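Local coordinates for protein diguanylate cyclase DosC (Escherichia coli, PDB 4ZVA) that makes cyclic di-GMP from two GTP molecules, with its output regulated by oxygen sensed at the heme of its globin domain, at residues S34-R39 / K111-P116; E24-H29 / R66-V71; P45-F50 / V100-M105. All coordinates share one frame; numbering follows the deposited sequence.

Contact 1 of 3, residues S34-R39 / K111-P116; sequences SIEFYR and KKILYP
I113 reaches across to E36 and F37, and it is best followed outward from its CB, which points at the facing helix. The CG2 methyl lies 4.0 Å from CG of E36, the two side chains passing at a slant. The other branch starts from CG1, which sits between the backbone N and the carbonyl carbon (chi1 61°) and then runs out extended, so CD1 is carried straight to the backbone of the other helix. There CD1 comes to 3.8 Å from N of F37 and 4.1 Å from CB of E36, with CB of F37 slightly further off. This is apolar packing between helix 16-43 and helix 100-119, which by their order in the chain probably correspond to the B and G helices of the globin fold. L33 and I40, also on helix 16-43, pack against the same isoleucine, while the ring of F37 belongs to the heme pocket.

E36 offers only its aliphatic part to I113. Its chain bends at chi2, and the carboxylate is gripped side-on by R39 one turn later: NE bonds OE1 and NH2 bonds OE2, the latter a 2.6 Å salt bridge. Both nitrogens come at the carboxylate from above its plane, while the carboxylate itself lies at the edge of the guanidinium, in its plane. Behind I113, Y115 stacks on H133 of the second subunit.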
loop_
_atom_site.group_PDB
_atom_site.type_symbol
_atom_site.label_atom_id
_atom_site.label_comp_id
_atom_site.label_asym_id
_atom_site.label_seq_id
_atom_site.Cartn_x
_atom_site.Cartn_y
_atom_site.Cartn_z
ATOM N N SER A 34 -10.767 13.803 0.020
ATOM C CA SER A 34 -11.645 13.394 -1.073
ATOM C C SER A 34 -11.521 14.323 -2.278
ATOM O O SER A 34 -11.562 13.876 -3.424
ATOM C CB SER A 34 -13.102 13.340 -0.600
ATOM O OG SER A 34 -13.580 14.629 -0.253
ATOM N N ILE A 35 -11.356 15.615 -2.011
ATOM C CA ILE A 35 -11.226 16.607 -3.073
ATOM C C ILE A 35 -9.894 16.480 -3.810
ATOM O O ILE A 35 -9.854 16.464 -5.040
ATOM C CB ILE A 35 -11.363 18.032 -2.510
ATOM C CG1 ILE A 35 -12.768 18.239 -1.938
ATOM C CG2 ILE A 35 -11.059 19.070 -3.583
ATOM C CD1 ILE A 35 -12.911 19.505 -1.135
ATOM N N GLU A 36 -8.807 16.383 -3.050
ATOM C CA GLU A 36 -7.474 16.248 -3.628
ATOM C C GLU A 36 -7.323 14.911 -4.355
ATOM O O GLU A 36 -6.670 14.832 -5.394
ATOM C CB GLU A 36 -6.403 16.401 -2.542
ATOM C CG GLU A 36 -4.965 16.337 -3.047
ATOM C CD GLU A 36 -4.561 17.545 -3.882
ATOM O OE1 GLU A 36 -5.384 18.467 -4.067
ATOM O OE2 GLU A 36 -3.404 17.574 -4.354
ATOM N N PHE A 37 -7.921 13.867 -3.790
ATOM C CA PHE A 37 -7.978 12.556 -4.430
ATOM C C PHE A 37 -8.578 12.661 -5.826
ATOM O O PHE A 37 -7.996 12.185 -6.803
ATOM C CB PHE A 37 -8.799 11.585 -3.574
ATOM C CG PHE A 37 -9.152 10.296 -4.265
ATOM C CD1 PHE A 37 -8.276 9.221 -4.249
ATOM C CD2 PHE A 37 -10.372 10.151 -4.909
ATOM C CE1 PHE A 37 -8.606 8.032 -4.875
ATOM C CE2 PHE A 37 -10.704 8.967 -5.539
ATOM C CZ PHE A 37 -9.819 7.904 -5.520
ATOM N N TYR A 38 -9.739 13.301 -5.908
ATOM C CA TYR A 38 -10.455 13.458 -7.167
ATOM C C TYR A 38 -9.630 14.238 -8.185
ATOM O O TYR A 38 -9.593 13.886 -9.362
ATOM C CB TYR A 38 -11.801 14.154 -6.937
ATOM C CG TYR A 38 -12.690 14.176 -8.161
ATOM C CD1 TYR A 38 -13.510 13.097 -8.467
ATOM C CD2 TYR A 38 -12.704 15.273 -9.014
ATOM C CE1 TYR A 38 -14.322 13.111 -9.587
ATOM C CE2 TYR A 38 -13.511 15.294 -10.137
ATOM C CZ TYR A 38 -14.318 14.211 -10.419
ATOM O OH TYR A 38 -15.122 14.229 -11.534
ATOM N N ARG A 39 -8.987 15.309 -7.732
ATOM C CA ARG A 39 -8.194 16.153 -8.619
ATOM C C ARG A 39 -7.025 15.389 -9.240
ATOM O O ARG A 39 -6.778 15.488 -10.442
ATOM C CB ARG A 39 -7.667 17.379 -7.868
ATOM C CG ARG A 39 -6.946 18.374 -8.766
ATOM C CD ARG A 39 -6.233 19.448 -7.963
ATOM N NE ARG A 39 -5.135 18.899 -7.174
ATOM C CZ ARG A 39 -3.923 18.651 -7.661
ATOM N NH1 ARG A 39 -3.652 18.901 -8.936
ATOM N NH2 ARG A 39 -2.981 18.150 -6.874
ATOM N N LYS A 111 -3.150 7.066 -0.225
ATOM C CA LYS A 111 -2.073 6.852 0.735
ATOM C C LYS A 111 -0.995 7.926 0.615
ATOM O O LYS A 111 -0.410 8.344 1.615
ATOM C CB LYS A 111 -1.458 5.461 0.551
ATOM C CG LYS A 111 -2.354 4.329 1.026
ATOM C CD LYS A 111 -1.744 2.958 0.760
ATOM C CE LYS A 111 -1.758 2.624 -0.725
ATOM N NZ LYS A 111 -1.308 1.227 -0.984
ATOM N N LYS A 112 -0.753 8.383 -0.609
ATOM C CA LYS A 112 0.263 9.397 -0.859
ATOM C C LYS A 112 -0.097 10.738 -0.215
ATOM O O LYS A 112 0.740 11.363 0.433
ATOM C CB LYS A 112 0.476 9.583 -2.362
ATOM C CG LYS A 112 1.466 10.687 -2.703
ATOM C CD LYS A 112 1.624 10.867 -4.204
ATOM C CE LYS A 112 2.505 12.066 -4.519
ATOM N NZ LYS A 112 2.710 12.244 -5.983
ATOM N N ILE A 113 -1.335 11.181 -0.406
ATOM C CA ILE A 113 -1.753 12.490 0.094
ATOM C C ILE A 113 -2.102 12.466 1.580
ATOM O O ILE A 113 -2.214 13.518 2.214
ATOM C CB ILE A 113 -2.961 13.031 -0.691
ATOM C CG1 ILE A 113 -4.164 12.097 -0.548
ATOM C CG2 ILE A 113 -2.593 13.227 -2.150
ATOM C CD1 ILE A 113 -5.429 12.636 -1.196
ATOM N N LEU A 114 -2.274 11.269 2.131
ATOM C CA LEU A 114 -2.580 11.121 3.550
ATOM C C LEU A 114 -1.369 11.461 4.413
ATOM O O LEU A 114 -1.513 12.018 5.500
ATOM C CB LEU A 114 -3.053 9.697 3.860
ATOM C CG LEU A 114 -3.317 9.398 5.341
ATOM C CD1 LEU A 114 -4.405 10.314 5.897
ATOM C CD2 LEU A 114 -3.673 7.935 5.563
ATOM N N TYR A 115 -0.177 11.120 3.931
ATOM C CA TYR A 115 1.038 11.316 4.722
ATOM C C TYR A 115 1.301 12.782 5.103
ATOM O O TYR A 115 1.544 13.061 6.276
ATOM C CB TYR A 115 2.260 10.744 3.991
ATOM C CG TYR A 115 3.565 10.990 4.717
ATOM C CD1 TYR A 115 3.948 10.189 5.785
ATOM C CD2 TYR A 115 4.413 12.021 4.334
ATOM C CE1 TYR A 115 5.137 10.410 6.453
ATOM C CE2 TYR A 115 5.607 12.249 4.997
ATOM C CZ TYR A 115 5.962 11.438 6.054
ATOM O OH TYR A 115 7.150 11.657 6.717
ATOM N N PRO A 116 1.258 13.722 4.132
ATOM C CA PRO A 116 1.529 15.110 4.533
ATOM C C PRO A 116 0.526 15.646 5.556
ATOM O O PRO A 116 0.869 16.513 6.360
ATOM C CB PRO A 116 1.420 15.883 3.215
ATOM C CG PRO A 116 1.668 14.874 2.159
ATOM C CD PRO A 116 1.054 13.617 2.677
#

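Contact 2 of 3, residues E24-H29 / R66-V71; sequences EIAVAH and RWIINV. With HEM (protoporphyrin IX containing Fe), chain C.
A26 and I69 bring their backbones unusually close, CA to CA 5.2 Å, because one partner is only a methyl deep. The short segments run nearly antiparallel, at 165°, with axes 8.5 Å apart. The A26 methyl points at the other helix and settles against its backbone, 4.1 Å from O of I68, with the CG2 branch of I68 beside it.

On the more exposed side, I69 takes over. Its CG1 lies beside the backbone N (chi1 -64°), which brings the CG1-CD1 arm against the backbone at V27, CG1 and CD1 being equally near its CA. The CG2 branch meets CG2 of V27 at 3.9 Å, methyl against methyl, the two chains crossing at a slant.

On its far side, segment 66-71 turns to the heme. A vinyl group lies over one face of the W67 indole, its CBC 3.1 Å above the ring plane and displaced toward the rim, while CG2 of V71 presses on the opposite face. The indole is thus sandwiched, and the bond from its NE1 to Q86 further restricts its rotation. H29 ends the first segment by turning its ring back: ND1 donates to a lone pair of I25 O in the carbonyl plane, through a bent bond (N-H...O 143°).

In globin terms, these are probably the B and E helices. Helix 100-119 closes the inner side, with V117 against I25 and H29 and L110 against W67 and I68; helix 125-147 packs on W67 and V71, and helix 79-96 on N70 and V71.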
loop_
_atom_site.group_PDB
_atom_site.type_symbol
_atom_site.label_atom_id
_atom_site.label_comp_id
_atom_site.label_asym_id
_atom_site.label_seq_id
_atom_site.Cartn_x
_atom_site.Cartn_y
_atom_site.Cartn_z
ATOM N N GLU A 24 -9.146 10.823 14.307
ATOM C CA GLU A 24 -9.185 12.282 14.352
ATOM C C GLU A 24 -8.724 12.866 13.024
ATOM O O GLU A 24 -9.370 13.752 12.466
ATOM C CB GLU A 24 -8.318 12.807 15.503
ATOM C CG GLU A 24 -8.549 14.275 15.863
ATOM C CD GLU A 24 -7.774 15.245 14.988
ATOM O OE1 GLU A 24 -6.778 14.827 14.359
ATOM O OE2 GLU A 24 -8.161 16.432 14.934
ATOM N N ILE A 25 -7.610 12.350 12.515
ATOM C CA ILE A 25 -7.077 12.777 11.228
ATOM C C ILE A 25 -8.098 12.548 10.121
ATOM O O ILE A 25 -8.317 13.412 9.274
ATOM C CB ILE A 25 -5.764 12.034 10.887
ATOM C CG1 ILE A 25 -4.630 12.520 11.788
ATOM C CG2 ILE A 25 -5.388 12.245 9.432
ATOM C CD1 ILE A 25 -4.267 13.971 11.580
ATOM N N ALA A 26 -8.732 11.381 10.145
ATOM C CA ALA A 26 -9.697 11.012 9.118
ATOM C C ALA A 26 -10.884 11.975 9.069
ATOM O O ALA A 26 -11.180 12.545 8.025
ATOM C CB ALA A 26 -10.183 9.585 9.346
ATOM N N VAL A 27 -11.569 12.143 10.194
ATOM C CA VAL A 27 -12.749 13.007 10.243
ATOM C C VAL A 27 -12.401 14.461 9.920
ATOM O O VAL A 27 -13.096 15.111 9.143
ATOM C CB VAL A 27 -13.436 12.932 11.619
ATOM C CG1 VAL A 27 -14.659 13.849 11.670
ATOM C CG2 VAL A 27 -13.840 11.497 11.923
ATOM N N ALA A 28 -11.302 14.953 10.483
ATOM C CA ALA A 28 -10.917 16.355 10.317
ATOM C C ALA A 28 -10.493 16.679 8.888
ATOM O O ALA A 28 -10.621 17.817 8.442
ATOM C CB ALA A 28 -9.799 16.721 11.288
ATOM N N HIS A 29 -9.984 15.686 8.167
ATOM C CA HIS A 29 -9.382 15.961 6.868
ATOM C C HIS A 29 -9.986 15.157 5.718
ATOM O O HIS A 29 -9.495 15.232 4.593
ATOM C CB HIS A 29 -7.870 15.726 6.934
ATOM C CG HIS A 29 -7.168 16.613 7.915
ATOM N ND1 HIS A 29 -6.849 16.206 9.192
ATOM C CD2 HIS A 29 -6.750 17.897 7.814
ATOM C CE1 HIS A 29 -6.248 17.195 9.830
ATOM N NE2 HIS A 29 -6.177 18.232 9.018
ATOM N N ARG A 66 -16.912 9.445 3.480
ATOM C CA ARG A 66 -17.497 8.417 4.324
ATOM C C ARG A 66 -16.588 7.194 4.383
ATOM O O ARG A 66 -16.392 6.608 5.447
ATOM C CB ARG A 66 -18.883 8.035 3.804
ATOM C CG ARG A 66 -19.632 7.037 4.670
ATOM C CD ARG A 66 -20.945 6.630 4.014
ATOM N NE ARG A 66 -21.552 7.741 3.283
ATOM C CZ ARG A 66 -21.707 7.774 1.962
ATOM N NH1 ARG A 66 -21.314 6.748 1.219
ATOM N NH2 ARG A 66 -22.264 8.830 1.385
ATOM N N TRP A 67 -16.029 6.820 3.237
ATOM C CA TRP A 67 -15.153 5.655 3.161
ATOM C C TRP A 67 -13.919 5.835 4.039
ATOM O O TRP A 67 -13.576 4.959 4.833
ATOM C CB TRP A 67 -14.727 5.392 1.714
ATOM C CG TRP A 67 -14.016 4.079 1.528
ATOM C CD1 TRP A 67 -14.567 2.902 1.112
ATOM C CD2 TRP A 67 -12.624 3.812 1.752
ATOM N NE1 TRP A 67 -13.608 1.919 1.064
ATOM C CE2 TRP A 67 -12.406 2.451 1.452
ATOM C CE3 TRP A 67 -11.540 4.590 2.176
ATOM C CZ2 TRP A 67 -11.151 1.851 1.561
ATOM C CZ3 TRP A 67 -10.294 3.993 2.287
ATOM C CH2 TRP A 67 -10.111 2.636 1.981
ATOM N N ILE A 68 -13.259 6.979 3.885
ATOM C CA ILE A 68 -12.041 7.281 4.630
ATOM C C ILE A 68 -12.283 7.237 6.133
ATOM O O ILE A 68 -11.511 6.630 6.875
ATOM C CB ILE A 68 -11.478 8.657 4.235
ATOM C CG1 ILE A 68 -10.972 8.618 2.792
ATOM C CG2 ILE A 68 -10.358 9.069 5.176
ATOM C CD1 ILE A 68 -10.662 9.974 2.212
ATOM N N ILE A 69 -13.365 7.870 6.579
ATOM C CA ILE A 69 -13.701 7.878 7.997
ATOM C C ILE A 69 -14.019 6.475 8.506
ATOM O O ILE A 69 -13.533 6.073 9.560
ATOM C CB ILE A 69 -14.902 8.807 8.290
ATOM C CG1 ILE A 69 -14.542 10.257 7.967
ATOM C CG2 ILE A 69 -15.332 8.688 9.746
ATOM C CD1 ILE A 69 -15.696 11.226 8.128
ATOM N N ASN A 70 -14.819 5.727 7.754
ATOM C CA ASN A 70 -15.202 4.382 8.177
ATOM C C ASN A 70 -14.003 3.455 8.334
ATOM O O ASN A 70 -13.891 2.735 9.327
ATOM C CB ASN A 70 -16.199 3.774 7.187
ATOM C CG ASN A 70 -17.603 4.333 7.353
ATOM O OD1 ASN A 70 -18.018 4.678 8.459
ATOM N ND2 ASN A 70 -18.337 4.434 6.250
ATOM N N VAL A 71 -13.088 3.506 7.373
ATOM C CA VAL A 71 -11.924 2.624 7.382
ATOM C C VAL A 71 -10.932 2.989 8.483
ATOM O O VAL A 71 -10.500 2.128 9.248
ATOM C CB VAL A 71 -11.204 2.644 6.019
ATOM C CG1 VAL A 71 -9.845 1.961 6.114
ATOM C CG2 VAL A 71 -12.066 1.977 4.962
HETATM C CHA HEM C . -17.966 4.768 -6.607
HETATM C CHB HEM C . -14.557 5.895 -9.867
HETATM C CHC HEM C . -11.187 4.394 -6.739
HETATM C CHD HEM C . -14.484 4.320 -3.194
HETATM C C1A HEM C . -17.356 5.239 -7.750
HETATM C C2A HEM C . -17.999 5.858 -8.897
HETATM C C3A HEM C . -17.051 6.164 -9.785
HETATM C C4A HEM C . -15.776 5.751 -9.247
HETATM C CMA HEM C . -17.265 6.840 -11.156
HETATM C CAA HEM C . -19.507 6.137 -9.078
HETATM C CBA HEM C . -20.000 7.052 -7.961
HETATM C CGA HEM C . -21.372 7.569 -8.292
HETATM O O1A HEM C . -21.689 7.703 -9.502
HETATM O O2A HEM C . -22.140 7.858 -7.340
HETATM C C1B HEM C . -13.339 5.610 -9.298
HETATM C C2B HEM C . -12.043 5.867 -9.892
HETATM C C3B HEM C . -11.105 5.447 -9.022
HETATM C C4B HEM C . -11.790 4.920 -7.860
HETATM C CMB HEM C . -11.863 6.509 -11.288
HETATM C CAB HEM C . -9.558 5.472 -9.121
HETATM C CBB HEM C . -8.867 6.007 -10.131
HETATM C C1C HEM C . -11.758 4.328 -5.489
HETATM C C2C HEM C . -11.054 4.181 -4.232
HETATM C C3C HEM C . -11.971 4.157 -3.245
HETATM C C4C HEM C . -13.277 4.294 -3.860
HETATM C CMC HEM C . -9.514 4.074 -4.131
HETATM C CAC HEM C . -11.784 4.023 -1.711
HETATM C CBC HEM C . -10.599 3.978 -1.093
HETATM C C1D HEM C . -15.735 4.427 -3.767
HETATM C C2D HEM C . -16.986 4.412 -3.040
HETATM C C3D HEM C . -18.080 4.556 -4.109
HETATM C C4D HEM C . -17.375 4.636 -5.370
HETATM C CMD HEM C . -17.158 4.291 -1.510
HETATM C CAD HEM C . -19.612 4.596 -3.911
HETATM C CBD HEM C . -20.082 3.291 -3.275
HETATM C CGD HEM C . -21.571 3.137 -3.440
HETATM O O1D HEM C . -22.160 2.256 -2.762
HETATM O O2D HEM C . -22.172 3.893 -4.246
HETATM N NA HEM C . -15.998 5.187 -8.005
HETATM N NB HEM C . -13.151 5.033 -8.059
HETATM N NC HEM C . -13.110 4.394 -5.225
HETATM N ND HEM C . -16.007 4.556 -5.126
HETATM FE FE HEM C . -14.581 4.542 -6.647
#

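Contact 3 of 3, residues P45-F50 / V100-M105; sequences PHAEEF and VEIVEM. With HEM (protoporphyrin IX containing Fe), chain C.
A47 and I102 meet methyl to methyl, CB to CG2 at 3.9 Å, and the CBB end of a heme vinyl group lies against both. CBB is 3.4 Å from CG2 of I102 and 3.6 Å from CE of M105, so three side chains from two segments surround its tip. The carbonyl O of I102 also comes to 3.1 Å from CBB, and the carbonyl O of F50 meets the heme methyl CMA. M105 reaches this place by bending: its chain folds at chi2 (-90°) and again at chi3, which brings CE round to the vinyl and to CB of A47. The other arm of I102 leads away from the heme, its CD1 resting 3.6 Å from CB of H46.

One shell out, the F50 side chain packs on I96, I98 and P99. D44 accepts a hydrogen bond from N of H46 through OD1, tying down the weakly bonded helical turn at about 45-48. The second subunit adds E144 against M105 and R148 against H46 and E101, so this heme edge lies close to the dimer interface. Since the side-chain contact is made wholly of carbon, it holds the vinyl by shape and hydrophobic burial rather than by directional bonds.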
loop_
_atom_site.group_PDB
_atom_site.type_symbol
_atom_site.label_atom_id
_atom_site.label_comp_id
_atom_site.label_asym_id
_atom_site.label_seq_id
_atom_site.Cartn_x
_atom_site.Cartn_y
_atom_site.Cartn_z
ATOM N N PRO A 45 -5.517 9.768 -17.652
ATOM C CA PRO A 45 -6.404 9.685 -18.819
ATOM C C PRO A 45 -7.360 8.497 -18.754
ATOM O O PRO A 45 -8.524 8.622 -19.131
ATOM C CB PRO A 45 -5.430 9.529 -19.990
ATOM C CG PRO A 45 -4.147 10.103 -19.496
ATOM C CD PRO A 45 -4.096 9.755 -18.042
ATOM N N HIS A 46 -6.868 7.358 -18.277
ATOM C CA HIS A 46 -7.680 6.149 -18.198
ATOM C C HIS A 46 -8.726 6.244 -17.092
ATOM O O HIS A 46 -9.719 5.518 -17.102
ATOM C CB HIS A 46 -6.794 4.924 -17.968
ATOM C CG HIS A 46 -5.827 4.657 -19.079
ATOM N ND1 HIS A 46 -6.202 4.072 -20.269
ATOM C CD2 HIS A 46 -4.496 4.889 -19.177
ATOM C CE1 HIS A 46 -5.146 3.960 -21.054
ATOM N NE2 HIS A 46 -4.098 4.447 -20.415
ATOM N N ALA A 47 -8.501 7.143 -16.141
ATOM C CA ALA A 47 -9.414 7.312 -15.018
ATOM C C ALA A 47 -10.348 8.493 -15.246
ATOM O O ALA A 47 -11.450 8.539 -14.698
ATOM C CB ALA A 47 -8.635 7.494 -13.724
ATOM N N GLU A 48 -9.900 9.444 -16.059
ATOM C CA GLU A 48 -10.673 10.648 -16.344
ATOM C C GLU A 48 -11.971 10.303 -17.069
ATOM O O GLU A 48 -12.965 11.023 -16.960
ATOM C CB GLU A 48 -9.834 11.631 -17.169
ATOM C CG GLU A 48 -10.437 13.023 -17.321
ATOM C CD GLU A 48 -11.393 13.129 -18.492
ATOM O OE1 GLU A 48 -11.328 12.266 -19.393
ATOM O OE2 GLU A 48 -12.211 14.072 -18.510
ATOM N N GLU A 49 -11.954 9.196 -17.804
ATOM C CA GLU A 49 -13.120 8.739 -18.551
ATOM C C GLU A 49 -14.317 8.472 -17.642
ATOM O O GLU A 49 -15.460 8.757 -18.004
ATOM C CB GLU A 49 -12.776 7.474 -19.339
ATOM C CG GLU A 49 -13.916 6.939 -20.189
ATOM C CD GLU A 49 -13.603 5.585 -20.796
ATOM O OE1 GLU A 49 -12.490 5.070 -20.559
ATOM O OE2 GLU A 49 -14.469 5.037 -21.509
ATOM N N PHE A 50 -14.049 7.936 -16.455
ATOM C CA PHE A 50 -15.110 7.553 -15.531
ATOM C C PHE A 50 -15.618 8.739 -14.717
ATOM O O PHE A 50 -16.576 8.615 -13.954
ATOM C CB PHE A 50 -14.621 6.449 -14.591
ATOM C CG PHE A 50 -14.097 5.236 -15.305
ATOM C CD1 PHE A 50 -14.966 4.281 -15.804
ATOM C CD2 PHE A 50 -12.735 5.049 -15.474
ATOM C CE1 PHE A 50 -14.488 3.162 -16.460
ATOM C CE2 PHE A 50 -12.251 3.931 -16.129
ATOM C CZ PHE A 50 -13.128 2.987 -16.622
ATOM N N VAL A 100 -8.836 -2.832 -12.526
ATOM C CA VAL A 100 -8.283 -3.050 -11.195
ATOM C C VAL A 100 -7.065 -2.164 -10.932
ATOM O O VAL A 100 -6.867 -1.681 -9.816
ATOM C CB VAL A 100 -7.885 -4.526 -10.991
ATOM C CG1 VAL A 100 -7.493 -4.779 -9.541
ATOM C CG2 VAL A 100 -9.028 -5.441 -11.397
ATOM N N GLU A 101 -6.254 -1.949 -11.962
ATOM C CA GLU A 101 -5.050 -1.139 -11.813
ATOM C C GLU A 101 -5.393 0.345 -11.711
ATOM O O GLU A 101 -4.591 1.144 -11.229
ATOM C CB GLU A 101 -4.082 -1.383 -12.975
ATOM C CG GLU A 101 -4.518 -0.800 -14.308
ATOM C CD GLU A 101 -5.464 -1.709 -15.068
ATOM O OE1 GLU A 101 -5.750 -2.821 -14.577
ATOM O OE2 GLU A 101 -5.916 -1.314 -16.163
ATOM N N ILE A 102 -6.588 0.709 -12.163
ATOM C CA ILE A 102 -7.063 2.079 -12.017
ATOM C C ILE A 102 -7.518 2.311 -10.579
ATOM O O ILE A 102 -7.249 3.360 -9.992
ATOM C CB ILE A 102 -8.214 2.386 -12.998
ATOM C CG1 ILE A 102 -7.695 2.371 -14.435
ATOM C CG2 ILE A 102 -8.836 3.736 -12.700
ATOM C CD1 ILE A 102 -6.620 3.401 -14.696
ATOM N N VAL A 103 -8.188 1.315 -10.010
ATOM C CA VAL A 103 -8.614 1.371 -8.618
ATOM C C VAL A 103 -7.405 1.349 -7.688
ATOM O O VAL A 103 -7.329 2.129 -6.737
ATOM C CB VAL A 103 -9.556 0.203 -8.269
ATOM C CG1 VAL A 103 -9.939 0.247 -6.799
ATOM C CG2 VAL A 103 -10.798 0.249 -9.144
ATOM N N GLU A 104 -6.458 0.457 -7.976
ATOM C CA GLU A 104 -5.227 0.360 -7.197
ATOM C C GLU A 104 -4.471 1.684 -7.200
ATOM O O GLU A 104 -3.931 2.104 -6.176
ATOM C CB GLU A 104 -4.331 -0.756 -7.740
ATOM C CG GLU A 104 -3.026 -0.915 -6.975
ATOM C CD GLU A 104 -2.030 -1.803 -7.694
ATOM O OE1 GLU A 104 -2.287 -3.019 -7.816
ATOM O OE2 GLU A 104 -0.986 -1.278 -8.139
ATOM N N MET A 105 -4.443 2.335 -8.358
ATOM C CA MET A 105 -3.822 3.646 -8.500
ATOM C C MET A 105 -4.508 4.676 -7.605
ATOM O O MET A 105 -3.858 5.569 -7.061
ATOM C CB MET A 105 -3.861 4.100 -9.963
ATOM C CG MET A 105 -3.225 5.458 -10.226
ATOM S SD MET A 105 -4.379 6.841 -10.088
ATOM C CE MET A 105 -5.521 6.464 -11.412
HETATM C CHA HEM C . -17.966 4.768 -6.607
HETATM C CHB HEM C . -14.557 5.895 -9.867
HETATM C CHC HEM C . -11.187 4.394 -6.739
HETATM C CHD HEM C . -14.484 4.320 -3.194
HETATM C C1A HEM C . -17.356 5.239 -7.750
HETATM C C2A HEM C . -17.999 5.858 -8.897
HETATM C C3A HEM C . -17.051 6.164 -9.785
HETATM C C4A HEM C . -15.776 5.751 -9.247
HETATM C CMA HEM C . -17.265 6.840 -11.156
HETATM C CAA HEM C . -19.507 6.137 -9.078
HETATM C CBA HEM C . -20.000 7.052 -7.961
HETATM C CGA HEM C . -21.372 7.569 -8.292
HETATM O O1A HEM C . -21.689 7.703 -9.502
HETATM O O2A HEM C . -22.140 7.858 -7.340
HETATM C C1B HEM C . -13.339 5.610 -9.298
HETATM C C2B HEM C . -12.043 5.867 -9.892
HETATM C C3B HEM C . -11.105 5.447 -9.022
HETATM C C4B HEM C . -11.790 4.920 -7.860
HETATM C CMB HEM C . -11.863 6.509 -11.288
HETATM C CAB HEM C . -9.558 5.472 -9.121
HETATM C CBB HEM C . -8.867 6.007 -10.131
HETATM C C1C HEM C . -11.758 4.328 -5.489
HETATM C C2C HEM C . -11.054 4.181 -4.232
HETATM C C3C HEM C . -11.971 4.157 -3.245
HETATM C C4C HEM C . -13.277 4.294 -3.860
HETATM C CMC HEM C . -9.514 4.074 -4.131
HETATM C CAC HEM C . -11.784 4.023 -1.711
HETATM C CBC HEM C . -10.599 3.978 -1.093
HETATM C C1D HEM C . -15.735 4.427 -3.767
HETATM C C2D HEM C . -16.986 4.412 -3.040
HETATM C C3D HEM C . -18.080 4.556 -4.109
HETATM C C4D HEM C . -17.375 4.636 -5.370
HETATM C CMD HEM C . -17.158 4.291 -1.510
HETATM C CAD HEM C . -19.612 4.596 -3.911
HETATM C CBD HEM C . -20.082 3.291 -3.275
HETATM C CGD HEM C . -21.571 3.137 -3.440
HETATM O O1D HEM C . -22.160 2.256 -2.762
HETATM O O2D HEM C . -22.172 3.893 -4.246
HETATM N NA HEM C . -15.998 5.187 -8.005
HETATM N NB HEM C . -13.151 5.033 -8.059
HETATM N NC HEM C . -13.110 4.394 -5.225
HETATM N ND HEM C . -16.007 4.556 -5.126
HETATM FE FE HEM C . -14.581 4.542 -6.647
#

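Overall arrangement
All three contacts belong to one globin-type bundle built around the heme. Contacts 1 and 2 share helix 16-43, their centres 12 Å apart, and touch directly where L114 CD1 packs 4.1 Å from I25 CG2. Contacts 1 and 3 share helix 100-119; their centres are 15 Å apart and their nearest atoms about 6 Å, and both reach the second subunit. Contacts 2 and 3 lie on opposite sides of the chain's centre, 23 Å between centres, yet the heme spans them: W67 lies against one vinyl group, A47, I102 and M105 against the other. Contact 1 supplies F37, so each contact gives at least one residue to the heme pocket, contact 3 several.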